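PDB 3MC9: Alr2269 protein from Nostoc sp., which is an Omp85 protein that probably helps insert beta-barrel proteins into the outer membrane, its periplasmic POTRA domains being thought to meet the incoming chains. Local coordinates for residues T82-Y85 with N86-T90; G74-T77 with P78-T82; F109-G112 with F113-N116. All blocks are in the same frame, centred on the assembly; numbering follows the deposited sequence.

Interaction 1 of 3, residues T82-Y85 with N86-T90; sequences TQVY and NVIRT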
ATOM      1  N   THR A  82      -1.986  13.643   7.607  1.00 48.60           N
ATOM      2  CA  THR A  82      -3.252  13.434   8.291  1.00 48.53           C
ATOM      3  C   THR A  82      -3.695  11.980   8.217  1.00 47.21           C
ATOM      4  O   THR A  82      -4.203  11.432   9.189  1.00 46.95           O
ATOM      5  CB  THR A  82      -4.342  14.331   7.686  1.00 49.83           C
ATOM      6  OG1 THR A  82      -3.921  15.700   7.778  1.00 51.26           O
ATOM      7  CG2 THR A  82      -5.679  14.152   8.400  1.00 49.60           C
ATOM      8  N   GLN A  83      -3.515  11.370   7.053  1.00 46.69           N
ATOM      9  CA  GLN A  83      -3.823   9.948   6.865  1.00 45.74           C
ATOM     10  C   GLN A  83      -3.079   9.104   7.888  1.00 44.00           C
ATOM     11  O   GLN A  83      -3.659   8.221   8.501  1.00 44.50           O
ATOM     12  CB  GLN A  83      -3.426   9.479   5.459  1.00 45.71           C
ATOM     13  CG  GLN A  83      -4.366   9.918   4.363  1.00 47.58           C
ATOM     14  CD  GLN A  83      -5.681   9.172   4.397  1.00 48.35           C
ATOM     15  OE1 GLN A  83      -6.737   9.756   4.185  1.00 50.51           O
ATOM     16  NE2 GLN A  83      -5.626   7.883   4.683  1.00 46.68           N
ATOM     17  N   VAL A  84      -1.786   9.368   8.046  1.00 42.58           N
ATOM     18  CA  VAL A  84      -0.974   8.666   9.047  1.00 41.20           C
ATOM     19  C   VAL A  84      -1.525   8.898  10.466  1.00 40.93           C
ATOM     20  O   VAL A  84      -1.775   7.937  11.203  1.00 40.78           O
ATOM     21  CB  VAL A  84       0.520   9.077   8.960  1.00 41.13           C
ATOM     22  CG1 VAL A  84       1.331   8.478  10.106  1.00 39.88           C
ATOM     23  CG2 VAL A  84       1.105   8.670   7.615  1.00 39.77           C
ATOM     24  N   TYR A  85      -1.750  10.158  10.831  1.00 41.17           N
ATOM     25  CA  TYR A  85      -2.206  10.495  12.193  1.00 41.02           C
ATOM     26  C   TYR A  85      -3.559   9.852  12.505  1.00 40.94           C
ATOM     27  O   TYR A  85      -3.777   9.389  13.616  1.00 40.35           O
ATOM     28  CB  TYR A  85      -2.221  12.018  12.449  1.00 41.69           C
ATOM     29  CG  TYR A  85      -0.860  12.598  12.840  1.00 42.06           C
ATOM     30  CD1 TYR A  85      -0.265  12.276  14.057  1.00 41.57           C
ATOM     31  CD2 TYR A  85      -0.175  13.465  11.993  1.00 42.58           C
ATOM     32  CE1 TYR A  85       0.974  12.800  14.415  1.00 41.06           C
ATOM     33  CE2 TYR A  85       1.068  13.994  12.347  1.00 42.91           C
ATOM     34  CZ  TYR A  85       1.635  13.660  13.555  1.00 42.36           C
ATOM     35  OH  TYR A  85       2.873  14.174  13.895  1.00 42.17           O
ATOM     36  N   ASN A  86      -4.432   9.779  11.499  1.00 41.08           N
ATOM     37  CA  ASN A  86      -5.735   9.119  11.623  1.00 41.13           C
ATOM     38  C   ASN A  86      -5.728   7.647  12.049  1.00 39.83           C
ATOM     39  O   ASN A  86      -6.713   7.172  12.596  1.00 40.04           O
ATOM     40  CB  ASN A  86      -6.495   9.176  10.290  1.00 42.16           C
ATOM     41  CG  ASN A  86      -7.060  10.549   9.982  1.00 45.19           C
ATOM     42  OD1 ASN A  86      -7.002  11.484  10.792  1.00 48.22           O
ATOM     43  ND2 ASN A  86      -7.617  10.673   8.793  1.00 48.45           N
ATOM     44  N   VAL A  87      -4.667   6.906  11.754  1.00 38.30           N
ATOM     45  CA  VAL A  87      -4.708   5.449  11.954  1.00 37.39           C
ATOM     46  C   VAL A  87      -3.741   4.906  12.997  1.00 36.66           C
ATOM     47  O   VAL A  87      -3.886   3.756  13.431  1.00 37.02           O
ATOM     48  CB  VAL A  87      -4.483   4.706  10.626  1.00 37.69           C
ATOM     49  CG1 VAL A  87      -5.571   5.091   9.628  1.00 37.08           C
ATOM     50  CG2 VAL A  87      -3.098   4.991  10.068  1.00 37.12           C
ATOM     51  N   ILE A  88      -2.752   5.712  13.391  1.00 35.33           N
ATOM     52  CA  ILE A  88      -1.824   5.309  14.437  1.00 34.30           C
ATOM     53  C   ILE A  88      -2.443   5.572  15.803  1.00 35.22           C
ATOM     54  O   ILE A  88      -3.233   6.502  15.975  1.00 35.54           O
ATOM     55  CB  ILE A  88      -0.438   6.001  14.288  1.00 33.78           C
ATOM     56  CG1 ILE A  88      -0.519   7.513  14.504  1.00 33.57           C
ATOM     57  CG2 ILE A  88       0.148   5.703  12.917  1.00 32.18           C
ATOM     58  CD1 ILE A  88       0.860   8.188  14.593  1.00 32.35           C
ATOM     59  N   ARG A  89      -2.130   4.718  16.766  1.00 35.74           N
ATOM     60  CA  ARG A  89      -2.530   4.951  18.145  1.00 36.90           C
ATOM     61  C   ARG A  89      -1.394   5.575  18.935  1.00 35.90           C
ATOM     62  O   ARG A  89      -1.637   6.311  19.873  1.00 36.06           O
ATOM     63  CB  ARG A  89      -2.919   3.653  18.833  1.00 38.09           C
ATOM     64  CG  ARG A  89      -4.302   3.118  18.528  1.00 42.75           C
ATOM     65  CD  ARG A  89      -4.528   1.827  19.340  1.00 47.24           C
ATOM     66  NE  ARG A  89      -5.104   2.044  20.675  1.00 51.01           N
ATOM     67  CZ  ARG A  89      -5.102   1.144  21.661  1.00 54.54           C
ATOM     68  NH1 ARG A  89      -4.521  -0.044  21.498  1.00 55.43           N
ATOM     69  NH2 ARG A  89      -5.677   1.430  22.829  1.00 57.27           N
ATOM     70  N   THR A  90      -0.149   5.246  18.599  1.00 34.78           N
ATOM     71  CA  THR A  90       0.989   5.840  19.307  1.00 34.28           C
ATOM     72  C   THR A  90       0.869   7.369  19.320  1.00 34.88           C
ATOM     73  O   THR A  90       0.586   8.003  18.299  1.00 34.26           O
ATOM     74  CB  THR A  90       2.322   5.367  18.723  1.00 33.89           C
ATOM     75  OG1 THR A  90       2.471   3.960  18.995  1.00 33.56           O
ATOM     76  CG2 THR A  90       3.493   6.126  19.325  1.00 32.60           C
TER
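The carbonyl oxygen of Val84 accepts two backbone bonds at the C-terminal end of helix 78-87. Val87 N donates to Val84 O over 3.1 Å and stands above the carbonyl plane. Ile88 N reaches Val84 O at 3.3 Å, nearly along the C=O axis, with a C=O...N angle of 171°. The first bond spans three residues and the second four, so the last turn mixes 3-10 and alpha-helical spacing before the chain leaves for Thr90. Two residues before Val84, Thr82 O accepts from Asn86 N at 2.8 Å, in a regular helical bond.

The Asn86 side chain folds back over the same carbonyl. Its CG sits beside the backbone N, anti to the carbonyl carbon (chi1 -74°). This brings Asn86 OD1 to 3.2 Å from Thr82 O. Both are acceptors, so they do not bond to each other. The amide also lies against the methyl of Thr82, with Thr82 CG2 3.8 Å from Asn86 OD1.

Apolar groups line the other side of the helix end. Ile88 CG2 meets Val84 CG1 at 4.1 Å, while Ile88 CD1 comes obliquely to the Tyr85 ring, 4.3 Å from Tyr85 CD1. Ile88 CG1 lies between its backbone N and carbonyl carbon (chi1 66°), and CD1 extends from there toward the ring. Tyr85 OH is hydrogen-bonded to Val67 O of strand 62-71.

The chemistry thus divides in two. Val84 O keeps its i+4 donor, Ile88 N, and gains an i+3 donor, Val87 N, as the helix ends. The side chains of Val84 and Ile88, both buried, pack on Ile108 of helix 98-110 and on strand 62-71.

Interaction 2 of 3, residues G74-T77 with P78-T82; sequences GQLT and PELET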
ATOM      1  N   GLY A  74      11.395  13.421  -0.803  1.00 56.73           N
ATOM      2  CA  GLY A  74      10.442  14.397  -1.311  1.00 57.58           C
ATOM      3  C   GLY A  74       9.770  15.145  -0.171  1.00 57.35           C
ATOM      4  O   GLY A  74      10.341  15.292   0.913  1.00 56.64           O
ATOM      5  N   GLN A  75       8.560  15.634  -0.428  1.00 57.86           N
ATOM      6  CA  GLN A  75       7.744  16.278   0.594  1.00 58.19           C
ATOM      7  C   GLN A  75       6.576  15.404   0.969  1.00 56.71           C
ATOM      8  O   GLN A  75       6.130  14.576   0.182  1.00 56.20           O
ATOM      9  CB  GLN A  75       7.173  17.609   0.115  1.00 59.93           C
ATOM     10  CG  GLN A  75       8.087  18.781   0.260  1.00 62.68           C
ATOM     11  CD  GLN A  75       8.681  19.163  -1.059  1.00 66.44           C
ATOM     12  OE1 GLN A  75       8.212  20.097  -1.708  1.00 68.90           O
ATOM     13  NE2 GLN A  75       9.686  18.408  -1.501  1.00 67.33           N
ATOM     14  N   LEU A  76       6.074  15.618   2.177  1.00 56.35           N
ATOM     15  CA  LEU A  76       4.869  14.963   2.629  1.00 55.43           C
ATOM     16  C   LEU A  76       3.741  15.976   2.597  1.00 56.47           C
ATOM     17  O   LEU A  76       3.786  16.994   3.286  1.00 57.11           O
ATOM     18  CB  LEU A  76       5.032  14.408   4.043  1.00 54.25           C
ATOM     19  CG  LEU A  76       3.907  13.468   4.495  1.00 53.22           C
ATOM     20  CD1 LEU A  76       3.755  12.304   3.508  1.00 52.39           C
ATOM     21  CD2 LEU A  76       4.170  12.941   5.898  1.00 52.20           C
ATOM     22  N   THR A  77       2.745  15.695   1.772  1.00 56.62           N
ATOM     23  CA  THR A  77       1.519  16.476   1.750  1.00 57.67           C
ATOM     24  C   THR A  77       0.863  16.463   3.141  1.00 56.73           C
ATOM     25  O   THR A  77       0.941  15.469   3.857  1.00 55.21           O
ATOM     26  CB  THR A  77       0.537  15.944   0.651  1.00 57.99           C
ATOM     27  OG1 THR A  77      -0.818  16.227   1.010  1.00 59.12           O
ATOM     28  CG2 THR A  77       0.667  14.442   0.475  1.00 56.75           C
ATOM     29  N   PRO A  78       0.245  17.581   3.541  1.00 57.86           N
ATOM     30  CA  PRO A  78      -0.503  17.588   4.802  1.00 57.32           C
ATOM     31  C   PRO A  78      -1.681  16.614   4.801  1.00 56.28           C
ATOM     32  O   PRO A  78      -2.050  16.100   5.861  1.00 55.22           O
ATOM     33  CB  PRO A  78      -1.001  19.037   4.928  1.00 58.95           C
ATOM     34  CG  PRO A  78      -0.705  19.695   3.621  1.00 60.79           C
ATOM     35  CD  PRO A  78       0.423  18.941   3.005  1.00 59.86           C
ATOM     36  N   GLU A  79      -2.257  16.371   3.626  1.00 56.15           N
ATOM     37  CA  GLU A  79      -3.342  15.410   3.490  1.00 55.67           C
ATOM     38  C   GLU A  79      -2.845  13.994   3.792  1.00 53.50           C
ATOM     39  O   GLU A  79      -3.558  13.210   4.421  1.00 52.80           O
ATOM     40  CB  GLU A  79      -3.962  15.453   2.086  1.00 56.86           C
ATOM     41  CG  GLU A  79      -4.826  16.705   1.790  1.00 59.84           C
ATOM     42  CD  GLU A  79      -4.018  17.982   1.494  1.00 62.60           C
ATOM     43  OE1 GLU A  79      -2.819  17.892   1.136  1.00 61.90           O
ATOM     44  OE2 GLU A  79      -4.598  19.090   1.619  1.00 65.33           O
ATOM     45  N   LEU A  80      -1.625  13.671   3.363  1.00 52.12           N
ATOM     46  CA  LEU A  80      -1.065  12.344   3.638  1.00 50.54           C
ATOM     47  C   LEU A  80      -0.600  12.212   5.090  1.00 49.80           C
ATOM     48  O   LEU A  80      -0.744  11.147   5.704  1.00 48.54           O
ATOM     49  CB  LEU A  80       0.075  12.003   2.678  1.00 50.24           C
ATOM     50  CG  LEU A  80      -0.364  11.528   1.283  1.00 50.70           C
ATOM     51  CD1 LEU A  80       0.836  11.352   0.362  1.00 50.39           C
ATOM     52  CD2 LEU A  80      -1.161  10.238   1.367  1.00 49.49           C
ATOM     53  N   GLU A  81      -0.048  13.292   5.639  1.00 49.85           N
ATOM     54  CA  GLU A  81       0.346  13.314   7.045  1.00 49.32           C
ATOM     55  C   GLU A  81      -0.868  13.010   7.941  1.00 48.56           C
ATOM     56  O   GLU A  81      -0.788  12.224   8.893  1.00 47.55           O
ATOM     57  CB  GLU A  81       0.941  14.677   7.406  1.00 50.27           C
ATOM     58  CG  GLU A  81       1.853  14.639   8.610  1.00 51.25           C
ATOM     59  CD  GLU A  81       2.225  16.027   9.123  1.00 52.94           C
ATOM     60  OE1 GLU A  81       2.339  16.963   8.314  1.00 56.16           O
ATOM     61  OE2 GLU A  81       2.412  16.176  10.337  1.00 52.20           O
ATOM     62  N   THR A  82      -1.986  13.643   7.607  1.00 48.60           N
ATOM     63  CA  THR A  82      -3.252  13.434   8.291  1.00 48.53           C
ATOM     64  C   THR A  82      -3.695  11.980   8.217  1.00 47.21           C
ATOM     65  O   THR A  82      -4.203  11.432   9.189  1.00 46.95           O
ATOM     66  CB  THR A  82      -4.342  14.331   7.686  1.00 49.83           C
ATOM     67  OG1 THR A  82      -3.921  15.700   7.778  1.00 51.26           O
ATOM     68  CG2 THR A  82      -5.679  14.152   8.400  1.00 49.60           C
TER
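The carboxylate of Glu79 is met at its edge by the hydroxyl of Thr77, which donates to the anti lone pair of Glu79 OE1, the one away from the other oxygen. Thr77 OG1 to Glu79 OE1 measures 2.6 Å. The peptide carbonyl of Pro78 is approached from both faces of its plane: Thr82 N comes from one, and Thr82 OG1, at 2.7 Å from Pro78 O, from the other. Thr77 is the N-cap of helix 78-87, and Pro78 takes the first helical position.

Glu79 reaches back to the cap because its chain bends at chi2 (77°). A carboxylate at the start of a helix would probably also be favoured by the helix dipole. The backbone closes the first turn through Thr77 O, which receives Glu81 N at 3.0 Å and, weakly, Leu80 N.

Leu76, just before the cap, covers the first turn with apolar carbons. Its branches part, one to Leu80 and the other to the aliphatic part of Glu81, and it also touches strands 62-71 and 127-136. Thr77 CG2 is modelled too close to Leu80 CD1, so the exact placing of that methyl is doubtful. The sound apolar contacts are Leu76 CD1 to Leu80 CB at 3.8 Å and Leu76 CD2 to Glu81 CG at 4.0 Å.

Interaction 3 of 3, residues F109-G112 with F113-N116; sequences FGTG and FFSN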
ATOM      1  N   PHE A 109       0.143   1.196   6.342  1.00 34.29           N
ATOM      2  CA  PHE A 109       0.110   0.486   5.072  1.00 35.27           C
ATOM      3  C   PHE A 109      -1.327   0.270   4.648  1.00 35.09           C
ATOM      4  O   PHE A 109      -1.650   0.387   3.464  1.00 34.86           O
ATOM      5  CB  PHE A 109       0.776  -0.888   5.181  1.00 36.12           C
ATOM      6  CG  PHE A 109       2.220  -0.896   4.815  1.00 38.89           C
ATOM      7  CD1 PHE A 109       2.620  -0.550   3.530  1.00 42.31           C
ATOM      8  CD2 PHE A 109       3.184  -1.299   5.734  1.00 41.60           C
ATOM      9  CE1 PHE A 109       3.985  -0.563   3.180  1.00 44.65           C
ATOM     10  CE2 PHE A 109       4.548  -1.341   5.384  1.00 43.58           C
ATOM     11  CZ  PHE A 109       4.947  -0.959   4.115  1.00 44.21           C
ATOM     12  N   GLY A 110      -2.169  -0.055   5.634  1.00 34.68           N
ATOM     13  CA  GLY A 110      -3.582  -0.318   5.426  1.00 34.98           C
ATOM     14  C   GLY A 110      -4.303   0.799   4.717  1.00 34.96           C
ATOM     15  O   GLY A 110      -5.209   0.546   3.965  1.00 35.79           O
ATOM     16  N   THR A 111      -3.901   2.043   4.947  1.00 35.07           N
ATOM     17  CA  THR A 111      -4.493   3.164   4.216  1.00 35.60           C
ATOM     18  C   THR A 111      -4.304   3.022   2.700  1.00 36.35           C
ATOM     19  O   THR A 111      -5.069   3.578   1.936  1.00 37.04           O
ATOM     20  CB  THR A 111      -3.881   4.515   4.629  1.00 35.88           C
ATOM     21  OG1 THR A 111      -2.519   4.604   4.154  1.00 34.19           O
ATOM     22  CG2 THR A 111      -3.944   4.690   6.144  1.00 34.48           C
ATOM     23  N   GLY A 112      -3.258   2.313   2.280  1.00 36.14           N
ATOM     24  CA  GLY A 112      -3.029   2.063   0.867  1.00 37.34           C
ATOM     25  C   GLY A 112      -2.223   3.110   0.117  1.00 37.58           C
ATOM     26  O   GLY A 112      -1.904   2.901  -1.047  1.00 37.75           O
ATOM     27  N   PHE A 113      -1.884   4.230   0.755  1.00 37.19           N
ATOM     28  CA  PHE A 113      -1.189   5.300   0.034  1.00 37.81           C
ATOM     29  C   PHE A 113       0.342   5.193   0.009  1.00 38.31           C
ATOM     30  O   PHE A 113       0.986   5.972  -0.702  1.00 39.75           O
ATOM     31  CB  PHE A 113      -1.571   6.670   0.578  1.00 38.11           C
ATOM     32  CG  PHE A 113      -3.001   7.045   0.356  1.00 38.44           C
ATOM     33  CD1 PHE A 113      -3.454   7.376  -0.906  1.00 40.21           C
ATOM     34  CD2 PHE A 113      -3.889   7.110   1.422  1.00 38.35           C
ATOM     35  CE1 PHE A 113      -4.781   7.741  -1.113  1.00 41.85           C
ATOM     36  CE2 PHE A 113      -5.205   7.470   1.230  1.00 39.69           C
ATOM     37  CZ  PHE A 113      -5.657   7.793  -0.039  1.00 40.23           C
ATOM     38  N   PHE A 114       0.929   4.239   0.732  1.00 38.16           N
ATOM     39  CA  PHE A 114       2.391   4.199   0.901  1.00 38.52           C
ATOM     40  C   PHE A 114       3.053   2.923   0.450  1.00 38.99           C
ATOM     41  O   PHE A 114       2.512   1.840   0.648  1.00 38.86           O
ATOM     42  CB  PHE A 114       2.734   4.409   2.372  1.00 37.84           C
ATOM     43  CG  PHE A 114       2.050   5.576   2.960  1.00 38.49           C
ATOM     44  CD1 PHE A 114       2.562   6.856   2.784  1.00 39.44           C
ATOM     45  CD2 PHE A 114       0.858   5.417   3.650  1.00 37.49           C
ATOM     46  CE1 PHE A 114       1.900   7.954   3.314  1.00 39.95           C
ATOM     47  CE2 PHE A 114       0.216   6.486   4.182  1.00 38.25           C
ATOM     48  CZ  PHE A 114       0.721   7.763   4.017  1.00 39.30           C
ATOM     49  N   SER A 115       4.252   3.055  -0.119  1.00 40.18           N
ATOM     50  CA  SER A 115       5.037   1.908  -0.569  1.00 41.47           C
ATOM     51  C   SER A 115       5.975   1.409   0.540  1.00 41.99           C
ATOM     52  O   SER A 115       6.344   0.236   0.577  1.00 42.17           O
ATOM     53  CB  SER A 115       5.839   2.268  -1.833  1.00 42.90           C
ATOM     54  OG  SER A 115       6.512   3.527  -1.694  1.00 43.94           O
ATOM     55  N   ASN A 116       6.356   2.302   1.448  1.00 42.45           N
ATOM     56  CA  ASN A 116       7.188   1.921   2.588  1.00 43.01           C
ATOM     57  C   ASN A 116       6.808   2.706   3.839  1.00 41.88           C
ATOM     58  O   ASN A 116       6.432   3.875   3.763  1.00 41.79           O
ATOM     59  CB  ASN A 116       8.682   2.114   2.274  1.00 44.59           C
ATOM     60  CG  ASN A 116       9.596   1.338   3.234  1.00 47.68           C
ATOM     61  OD1 ASN A 116      10.688   1.803   3.568  1.00 52.07           O
ATOM     62  ND2 ASN A 116       9.149   0.156   3.678  1.00 50.02           N
TER
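Phe113 begins the second segment just after the turn at Gly112, and its N-H points back to the Thr111 side chain. The bond from Phe113 N to Thr111 OG1 is straight but long and weak, at 3.5 Å. The main partner of this hydroxyl is Ile108 O in the helix. Thr111 OG1 lies between its own backbone N and carbonyl carbon (chi1 70°), which turns it both to the helix end and to the next residues. The Phe113 ring passes obliquely by the Thr111 backbone, with Phe113 CD2 3.8 Å from Thr111 O. Gly112 makes the turn with positive phi (88°), where a side chain would strike the preceding carbonyl.

Phe114 starts strand 114-124. The edge of its ring meets Thr111 OG1, 3.3 Å from Phe114 CE2. Phe113 CB lies over one face, offset toward the rim. The carbonyl of Phe114 faces the Phe109 ring edge, 3.7 Å from Phe109 CD1.

The chain bends sharply at Ser115. Its carbonyl oxygen lies in the plane of the Phe109 ring, 3.6 Å from Phe109 CE1. Asn116 then passes the far end of that ring, with its CA 4.0 Å from Phe109 CZ.

This is the connection from the second helix to the next strand of the beta-alpha-alpha-beta-beta POTRA fold. It carries the chain from helix 98-110 into edge strand 114-124. Both phenylalanines pack against helix 78-87, Phe114 also touches Val134 of strand 127-136, and Ser115 and Asn116 pair by backbone bonds with Gln135.

Overall arrangement
All three contacts belong to one POTRA domain, in which two helices lie against a mixed sheet. Interactions 1 and 2 occupy the two ends of helix 78-87, share Thr82, and have centres about 12 Å apart. Interaction 3 joins the other helix to the sheet, its centre about 12 Å from that of interaction 1 and 13 Å from that of interaction 2. It touches both. Gln83 NE2 lies 3.5 Å from Phe113 CE2, Val84 CG2 is 3.7 Å from Phe114 CZ, and Leu80 CD2 is 3.7 Å from Phe113 CB. The two phenylalanines therefore link segment 109-116 to about one turn of helix 78-87.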